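Local structure of myosin-I heavy chain (Dictyostelium discoideum, 5EJY) at residues 332-344 with 393-405. The protein is an actin-based class VII myosin motor with ATPase activity, involved in the early steps of phagocytosis and in adhesion, represented here by a MyTH4-FERM unit of its tail. Residues are numbered along the deposited sequence; the frame is centred on the assembly and turned at random.
Sequences DYQISIGSLKLQF and AKKQMVQLLEKHP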
ATOM      1  N   ASP A 332     -30.535  15.870 -12.520  1.00 46.33           N
ATOM      2  CA  ASP A 332     -30.907  15.607 -13.906  1.00 47.10           C
ATOM      3  C   ASP A 332     -29.812  14.796 -14.588  1.00 43.48           C
ATOM      4  O   ASP A 332     -30.088  13.799 -15.262  1.00 41.60           O
ATOM      5  CB  ASP A 332     -31.119  16.906 -14.686  1.00 44.33           C
ATOM      6  CG  ASP A 332     -32.460  17.571 -14.388  1.00 50.20           C
ATOM      7  OD1 ASP A 332     -33.352  16.936 -13.778  1.00 50.24           O
ATOM      8  OD2 ASP A 332     -32.617  18.744 -14.789  1.00 55.85           O
ATOM      9  N   TYR A 333     -28.570  15.238 -14.428  1.00 43.33           N
ATOM     10  CA  TYR A 333     -27.447  14.544 -15.055  1.00 45.67           C
ATOM     11  C   TYR A 333     -27.304  13.125 -14.526  1.00 38.39           C
ATOM     12  O   TYR A 333     -27.170  12.176 -15.303  1.00 38.57           O
ATOM     13  CB  TYR A 333     -26.135  15.293 -14.850  1.00 42.42           C
ATOM     14  CG  TYR A 333     -24.967  14.567 -15.473  1.00 37.56           C
ATOM     15  CD1 TYR A 333     -24.234  13.630 -14.750  1.00 37.32           C
ATOM     16  CD2 TYR A 333     -24.611  14.802 -16.792  1.00 39.17           C
ATOM     17  CE1 TYR A 333     -23.168  12.951 -15.331  1.00 33.41           C
ATOM     18  CE2 TYR A 333     -23.555  14.142 -17.377  1.00 36.92           C
ATOM     19  CZ  TYR A 333     -22.833  13.217 -16.643  1.00 38.14           C
ATOM     20  OH  TYR A 333     -21.779  12.568 -17.242  1.00 32.20           O
ATOM     21  N   GLN A 334     -27.331  12.979 -13.206  1.00 32.42           N
ATOM     22  CA  GLN A 334     -27.194  11.662 -12.603  1.00 40.18           C
ATOM     23  C   GLN A 334     -28.300  10.744 -13.115  1.00 41.95           C
ATOM     24  O   GLN A 334     -28.075   9.560 -13.405  1.00 32.57           O
ATOM     25  CB  GLN A 334     -27.209  11.765 -11.080  1.00 36.27           C
ATOM     26  CG  GLN A 334     -26.012  12.541 -10.528  1.00 36.86           C
ATOM     27  CD  GLN A 334     -26.162  12.885  -9.058  1.00 41.36           C
ATOM     28  OE1 GLN A 334     -27.269  13.126  -8.573  1.00 41.52           O
ATOM     29  NE2 GLN A 334     -25.042  12.907  -8.337  1.00 33.62           N
ATOM     30  N   ILE A 335     -29.491  11.309 -13.249  1.00 38.11           N
ATOM     31  CA  ILE A 335     -30.631  10.572 -13.774  1.00 38.48           C
ATOM     32  C   ILE A 335     -30.364  10.080 -15.184  1.00 34.14           C
ATOM     33  O   ILE A 335     -30.691   8.943 -15.519  1.00 38.79           O
ATOM     34  CB  ILE A 335     -31.911  11.445 -13.796  1.00 41.97           C
ATOM     35  CG1 ILE A 335     -32.412  11.678 -12.375  1.00 47.65           C
ATOM     36  CG2 ILE A 335     -33.004  10.764 -14.597  1.00 43.14           C
ATOM     37  CD1 ILE A 335     -32.580  10.395 -11.601  1.00 49.56           C
ATOM     38  N   SER A 336     -29.782  10.940 -16.016  1.00 30.95           N
ATOM     39  CA  SER A 336     -29.540  10.578 -17.405  1.00 35.21           C
ATOM     40  C   SER A 336     -28.526   9.430 -17.563  1.00 39.48           C
ATOM     41  O   SER A 336     -28.753   8.505 -18.341  1.00 35.45           O
ATOM     42  CB  SER A 336     -29.089  11.791 -18.208  1.00 33.19           C
ATOM     43  OG  SER A 336     -27.889  12.311 -17.676  1.00 42.99           O
ATOM     44  N   ILE A 337     -27.412   9.486 -16.836  1.00 34.87           N
ATOM     45  CA  ILE A 337     -26.443   8.384 -16.901  1.00 33.85           C
ATOM     46  C   ILE A 337     -26.940   7.111 -16.213  1.00 35.29           C
ATOM     47  O   ILE A 337     -26.750   5.999 -16.727  1.00 38.14           O
ATOM     48  CB  ILE A 337     -25.036   8.786 -16.383  1.00 33.36           C
ATOM     49  CG1 ILE A 337     -25.099   9.334 -14.951  1.00 35.02           C
ATOM     50  CG2 ILE A 337     -24.378   9.791 -17.334  1.00 33.74           C
ATOM     51  CD1 ILE A 337     -23.700   9.595 -14.319  1.00 31.57           C
ATOM     52  N   GLY A 338     -27.583   7.260 -15.063  1.00 32.92           N
ATOM     53  CA  GLY A 338     -28.064   6.110 -14.317  1.00 35.04           C
ATOM     54  C   GLY A 338     -29.202   5.375 -15.007  1.00 42.18           C
ATOM     55  O   GLY A 338     -29.312   4.148 -14.903  1.00 38.42           O
ATOM     56  N   SER A 339     -30.050   6.120 -15.715  1.00 38.50           N
ATOM     57  CA  SER A 339     -31.165   5.509 -16.441  1.00 44.75           C
ATOM     58  C   SER A 339     -30.676   4.708 -17.644  1.00 37.49           C
ATOM     59  O   SER A 339     -31.229   3.656 -17.963  1.00 39.56           O
ATOM     60  CB  SER A 339     -32.202   6.559 -16.868  1.00 36.34           C
ATOM     61  OG  SER A 339     -31.697   7.411 -17.883  1.00 38.59           O
ATOM     62  N   LEU A 340     -29.648   5.214 -18.318  1.00 39.94           N
ATOM     63  CA  LEU A 340     -29.031   4.478 -19.417  1.00 41.00           C
ATOM     64  C   LEU A 340     -28.355   3.203 -18.918  1.00 39.84           C
ATOM     65  O   LEU A 340     -28.463   2.144 -19.548  1.00 38.99           O
ATOM     66  CB  LEU A 340     -28.048   5.365 -20.188  1.00 36.76           C
ATOM     67  CG  LEU A 340     -28.729   6.396 -21.093  1.00 42.58           C
ATOM     68  CD1 LEU A 340     -27.751   7.441 -21.595  1.00 38.51           C
ATOM     69  CD2 LEU A 340     -29.429   5.698 -22.267  1.00 40.24           C
ATOM     70  N   LYS A 341     -27.677   3.298 -17.777  1.00 39.29           N
ATOM     71  CA  LYS A 341     -27.014   2.137 -17.184  1.00 40.18           C
ATOM     72  C   LYS A 341     -28.034   1.046 -16.847  1.00 43.35           C
ATOM     73  O   LYS A 341     -27.771  -0.150 -17.016  1.00 35.45           O
ATOM     74  CB  LYS A 341     -26.222   2.549 -15.940  1.00 36.44           C
ATOM     75  CG  LYS A 341     -25.446   1.419 -15.262  1.00 36.55           C
ATOM     76  CD  LYS A 341     -24.594   1.957 -14.111  1.00 39.56           C
ATOM     77  CE  LYS A 341     -24.279   0.890 -13.058  1.00 48.02           C
ATOM     78  NZ  LYS A 341     -23.648   1.507 -11.839  1.00 40.59           N
ATOM     79  N   LEU A 342     -29.207   1.460 -16.385  1.00 37.14           N
ATOM     80  CA  LEU A 342     -30.255   0.503 -16.056  1.00 40.37           C
ATOM     81  C   LEU A 342     -30.796  -0.171 -17.315  1.00 34.01           C
ATOM     82  O   LEU A 342     -31.057  -1.376 -17.320  1.00 44.07           O
ATOM     83  CB  LEU A 342     -31.390   1.180 -15.277  1.00 44.42           C
ATOM     84  CG  LEU A 342     -32.498   0.255 -14.762  1.00 47.95           C
ATOM     85  CD1 LEU A 342     -31.924  -0.912 -13.970  1.00 43.77           C
ATOM     86  CD2 LEU A 342     -33.503   1.041 -13.915  1.00 46.20           C
ATOM     87  N   GLN A 343     -30.952   0.599 -18.386  1.00 35.86           N
ATOM     88  CA  GLN A 343     -31.438   0.039 -19.642  1.00 42.47           C
ATOM     89  C   GLN A 343     -30.430  -0.971 -20.188  1.00 45.14           C
ATOM     90  O   GLN A 343     -30.799  -1.978 -20.809  1.00 41.19           O
ATOM     91  CB  GLN A 343     -31.683   1.142 -20.667  1.00 39.44           C
ATOM     92  CG  GLN A 343     -32.219   0.645 -22.013  1.00 41.06           C
ATOM     93  CD  GLN A 343     -33.552  -0.095 -21.901  1.00 49.65           C
ATOM     94  OE1 GLN A 343     -33.927  -0.859 -22.798  1.00 49.65           O
ATOM     95  NE2 GLN A 343     -34.269   0.123 -20.803  1.00 47.94           N
ATOM     96  N   PHE A 344     -29.154  -0.693 -19.945  1.00 37.67           N
ATOM     97  CA  PHE A 344     -28.076  -1.565 -20.395  1.00 36.07           C
ATOM     98  C   PHE A 344     -28.085  -2.875 -19.618  1.00 35.63           C
ATOM     99  O   PHE A 344     -28.103  -3.963 -20.210  1.00 36.65           O
ATOM    100  CB  PHE A 344     -26.722  -0.856 -20.257  1.00 37.68           C
ATOM    101  CG  PHE A 344     -25.539  -1.752 -20.505  1.00 37.19           C
ATOM    102  CD1 PHE A 344     -25.201  -2.136 -21.793  1.00 36.63           C
ATOM    103  CD2 PHE A 344     -24.768  -2.206 -19.449  1.00 36.84           C
ATOM    104  CE1 PHE A 344     -24.112  -2.971 -22.021  1.00 37.33           C
ATOM    105  CE2 PHE A 344     -23.680  -3.042 -19.674  1.00 40.83           C
ATOM    106  CZ  PHE A 344     -23.354  -3.414 -20.957  1.00 35.09           C
ATOM    107  N   ALA A 393     -27.595   1.951 -25.529  1.00 40.65           N
ATOM    108  CA  ALA A 393     -27.668   2.421 -24.154  1.00 40.74           C
ATOM    109  C   ALA A 393     -26.267   2.714 -23.617  1.00 39.49           C
ATOM    110  O   ALA A 393     -26.011   3.796 -23.087  1.00 39.49           O
ATOM    111  CB  ALA A 393     -28.378   1.398 -23.282  1.00 33.73           C
ATOM    112  N   LYS A 394     -25.357   1.758 -23.772  1.00 35.57           N
ATOM    113  CA  LYS A 394     -23.987   1.953 -23.306  1.00 37.75           C
ATOM    114  C   LYS A 394     -23.287   3.118 -24.016  1.00 40.60           C
ATOM    115  O   LYS A 394     -22.620   3.927 -23.373  1.00 34.56           O
ATOM    116  CB  LYS A 394     -23.153   0.671 -23.443  1.00 35.87           C
ATOM    117  CG  LYS A 394     -21.756   0.789 -22.814  1.00 38.81           C
ATOM    118  CD  LYS A 394     -20.927  -0.471 -23.030  1.00 43.34           C
ATOM    119  CE  LYS A 394     -19.589  -0.399 -22.294  1.00 52.01           C
ATOM    120  NZ  LYS A 394     -19.677  -0.990 -20.923  1.00 49.84           N
ATOM    121  N   LYS A 395     -23.432   3.204 -25.334  1.00 35.58           N
ATOM    122  CA  LYS A 395     -22.798   4.284 -26.092  1.00 36.57           C
ATOM    123  C   LYS A 395     -23.273   5.672 -25.639  1.00 43.60           C
ATOM    124  O   LYS A 395     -22.482   6.614 -25.531  1.00 38.70           O
ATOM    125  CB  LYS A 395     -23.044   4.112 -27.593  1.00 44.53           C
ATOM    126  N   GLN A 396     -24.566   5.797 -25.370  1.00 40.92           N
ATOM    127  CA  GLN A 396     -25.112   7.068 -24.926  1.00 43.94           C
ATOM    128  C   GLN A 396     -24.559   7.451 -23.552  1.00 42.55           C
ATOM    129  O   GLN A 396     -24.192   8.600 -23.334  1.00 37.67           O
ATOM    130  CB  GLN A 396     -26.640   7.027 -24.897  1.00 41.84           C
ATOM    131  CG  GLN A 396     -27.299   6.951 -26.267  1.00 46.15           C
ATOM    132  CD  GLN A 396     -28.787   7.252 -26.198  1.00 49.09           C
ATOM    133  OE1 GLN A 396     -29.208   8.178 -25.508  1.00 49.26           O
ATOM    134  NE2 GLN A 396     -29.590   6.458 -26.898  1.00 53.10           N
ATOM    135  N   MET A 397     -24.504   6.484 -22.636  1.00 42.53           N
ATOM    136  CA  MET A 397     -23.950   6.702 -21.296  1.00 39.62           C
ATOM    137  C   MET A 397     -22.500   7.180 -21.369  1.00 37.04           C
ATOM    138  O   MET A 397     -22.127   8.179 -20.745  1.00 36.32           O
ATOM    139  CB  MET A 397     -24.044   5.419 -20.463  1.00 37.46           C
ATOM    140  CG  MET A 397     -23.658   5.573 -18.990  1.00 38.10           C
ATOM    141  SD  MET A 397     -23.550   3.982 -18.146  1.00 40.26           S
ATOM    142  CE  MET A 397     -22.155   3.250 -19.008  1.00 38.09           C
ATOM    143  N   VAL A 398     -21.682   6.465 -22.138  1.00 39.70           N
ATOM    144  CA  VAL A 398     -20.277   6.828 -22.290  1.00 36.15           C
ATOM    145  C   VAL A 398     -20.113   8.240 -22.852  1.00 41.42           C
ATOM    146  O   VAL A 398     -19.210   8.975 -22.457  1.00 34.59           O
ATOM    147  CB  VAL A 398     -19.521   5.801 -23.157  1.00 40.77           C
ATOM    148  CG1 VAL A 398     -18.129   6.301 -23.508  1.00 38.29           C
ATOM    149  CG2 VAL A 398     -19.445   4.466 -22.425  1.00 38.32           C
ATOM    150  N   GLN A 399     -20.996   8.618 -23.773  1.00 39.64           N
ATOM    151  CA  GLN A 399     -20.978   9.964 -24.325  1.00 39.64           C
ATOM    152  C   GLN A 399     -21.246  10.999 -23.237  1.00 34.98           C
ATOM    153  O   GLN A 399     -20.536  11.989 -23.134  1.00 39.47           O
ATOM    154  CB  GLN A 399     -22.014  10.105 -25.446  1.00 41.66           C
ATOM    155  N   LEU A 400     -22.279  10.765 -22.433  1.00 35.73           N
ATOM    156  CA  LEU A 400     -22.635  11.682 -21.353  1.00 33.02           C
ATOM    157  C   LEU A 400     -21.513  11.797 -20.326  1.00 39.22           C
ATOM    158  O   LEU A 400     -21.267  12.874 -19.764  1.00 33.98           O
ATOM    159  CB  LEU A 400     -23.917  11.209 -20.671  1.00 35.12           C
ATOM    160  CG  LEU A 400     -25.210  11.441 -21.455  1.00 37.21           C
ATOM    161  CD1 LEU A 400     -26.388  10.750 -20.791  1.00 30.32           C
ATOM    162  CD2 LEU A 400     -25.470  12.946 -21.593  1.00 39.91           C
ATOM    163  N   LEU A 401     -20.846  10.675 -20.070  1.00 31.70           N
ATOM    164  CA  LEU A 401     -19.724  10.648 -19.137  1.00 36.20           C
ATOM    165  C   LEU A 401     -18.553  11.431 -19.707  1.00 33.22           C
ATOM    166  O   LEU A 401     -17.961  12.269 -19.023  1.00 34.25           O
ATOM    167  CB  LEU A 401     -19.298   9.198 -18.827  1.00 29.44           C
ATOM    168  CG  LEU A 401     -20.265   8.336 -18.011  1.00 27.00           C
ATOM    169  CD1 LEU A 401     -19.732   6.907 -17.874  1.00 30.28           C
ATOM    170  CD2 LEU A 401     -20.504   8.936 -16.630  1.00 29.22           C
ATOM    171  N   GLU A 402     -18.225  11.166 -20.967  1.00 32.20           N
ATOM    172  CA  GLU A 402     -17.046  11.762 -21.591  1.00 34.44           C
ATOM    173  C   GLU A 402     -17.143  13.282 -21.764  1.00 39.64           C
ATOM    174  O   GLU A 402     -16.123  13.958 -21.905  1.00 33.73           O
ATOM    175  CB  GLU A 402     -16.756  11.108 -22.947  1.00 40.16           C
ATOM    176  CG  GLU A 402     -16.132   9.726 -22.853  1.00 46.90           C
ATOM    177  CD  GLU A 402     -14.756   9.752 -22.208  1.00 50.96           C
ATOM    178  OE1 GLU A 402     -14.179  10.852 -22.084  1.00 51.50           O
ATOM    179  OE2 GLU A 402     -14.250   8.674 -21.826  1.00 57.17           O
ATOM    180  N   LYS A 403     -18.362  13.812 -21.762  1.00 37.85           N
ATOM    181  CA  LYS A 403     -18.555  15.248 -21.978  1.00 44.28           C
ATOM    182  C   LYS A 403     -18.736  16.032 -20.680  1.00 41.33           C
ATOM    183  O   LYS A 403     -18.867  17.261 -20.706  1.00 41.25           O
ATOM    184  CB  LYS A 403     -19.742  15.508 -22.916  1.00 43.69           C
ATOM    185  CG  LYS A 403     -19.539  15.002 -24.339  1.00 49.23           C
ATOM    186  CD  LYS A 403     -18.325  15.644 -25.001  1.00 48.99           C
ATOM    187  CE  LYS A 403     -18.171  15.189 -26.449  1.00 51.58           C
ATOM    188  N   HIS A 404     -18.753  15.335 -19.546  1.00 36.41           N
ATOM    189  CA  HIS A 404     -18.828  16.025 -18.254  1.00 39.05           C
ATOM    190  C   HIS A 404     -17.532  16.785 -17.992  1.00 33.76           C
ATOM    191  O   HIS A 404     -16.459  16.301 -18.347  1.00 32.03           O
ATOM    192  CB  HIS A 404     -19.096  15.032 -17.127  1.00 36.43           C
ATOM    193  CG  HIS A 404     -19.492  15.682 -15.840  1.00 33.45           C
ATOM    194  ND1 HIS A 404     -18.578  16.273 -14.992  1.00 35.01           N
ATOM    195  CD2 HIS A 404     -20.706  15.848 -15.263  1.00 34.33           C
ATOM    196  CE1 HIS A 404     -19.214  16.768 -13.944  1.00 36.11           C
ATOM    197  NE2 HIS A 404     -20.505  16.518 -14.082  1.00 34.64           N
ATOM    198  N   PRO A 405     -17.627  17.997 -17.399  1.00 32.80           N
ATOM    199  CA  PRO A 405     -16.445  18.812 -17.104  1.00 30.79           C
ATOM    200  C   PRO A 405     -15.331  18.052 -16.373  1.00 26.27           C
ATOM    201  O   PRO A 405     -14.158  18.351 -16.572  1.00 27.63           O
ATOM    202  CB  PRO A 405     -17.003  19.915 -16.184  1.00 31.72           C
ATOM    203  CG  PRO A 405     -18.406  20.060 -16.593  1.00 38.41           C
ATOM    204  CD  PRO A 405     -18.873  18.678 -17.003  1.00 32.94           C
TER
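The hydroxyl of Tyr333 donates a hydrogen bond to the backbone carbonyl of Leu400, OH to O 2.6 Å, the one hydrogen bond between the two segments. The donor stands above the carbonyl plane, with a C=O...O angle of 107°, while the carbonyl oxygen itself lies at the edge of the phenol ring. With CG anti to the backbone N, the ring reaches across to the last turn of helix 390-402. His404, just past that turn, sets its edge against a face of the ring in a T-shaped stack, planes at 66°, CD2 leading; its ND1 is hydrogen-bonded to Leu406 N. A phenylalanine in place of Tyr333 could keep the stack but would probably leave the Leu400 carbonyl without this donor.

Beyond this end the helices, nearly antiparallel at 157° with their axes 8.5 Å apart at closest approach, belong to the all-helical central lobe of the FERM domain, and pack knobs-into-holes. Leu340 fills the hole formed by Ala393, Gln396, Met397 and Leu400, its CD1 3.5 Å from Gln396 CB; Leu400 in turn sits among Tyr333, Ser336, Ile337 and Leu340. Branched Ile337 divides its contacts, CG2 meeting Leu400 CB at 3.7 Å and CD1 meeting Leu401 CD2 at 4.0 Å. Flexible Met397 lays SD against CB of Lys341, while the amine of that lysine leads away to Lys364 O. Ala393, with only a methyl group, probably allows its CB to sit against Leu340 O, 3.8 Å away, and beside it the Phe344 ring lies along the aliphatic part of Lys394, CD1 to CB 3.8 Å.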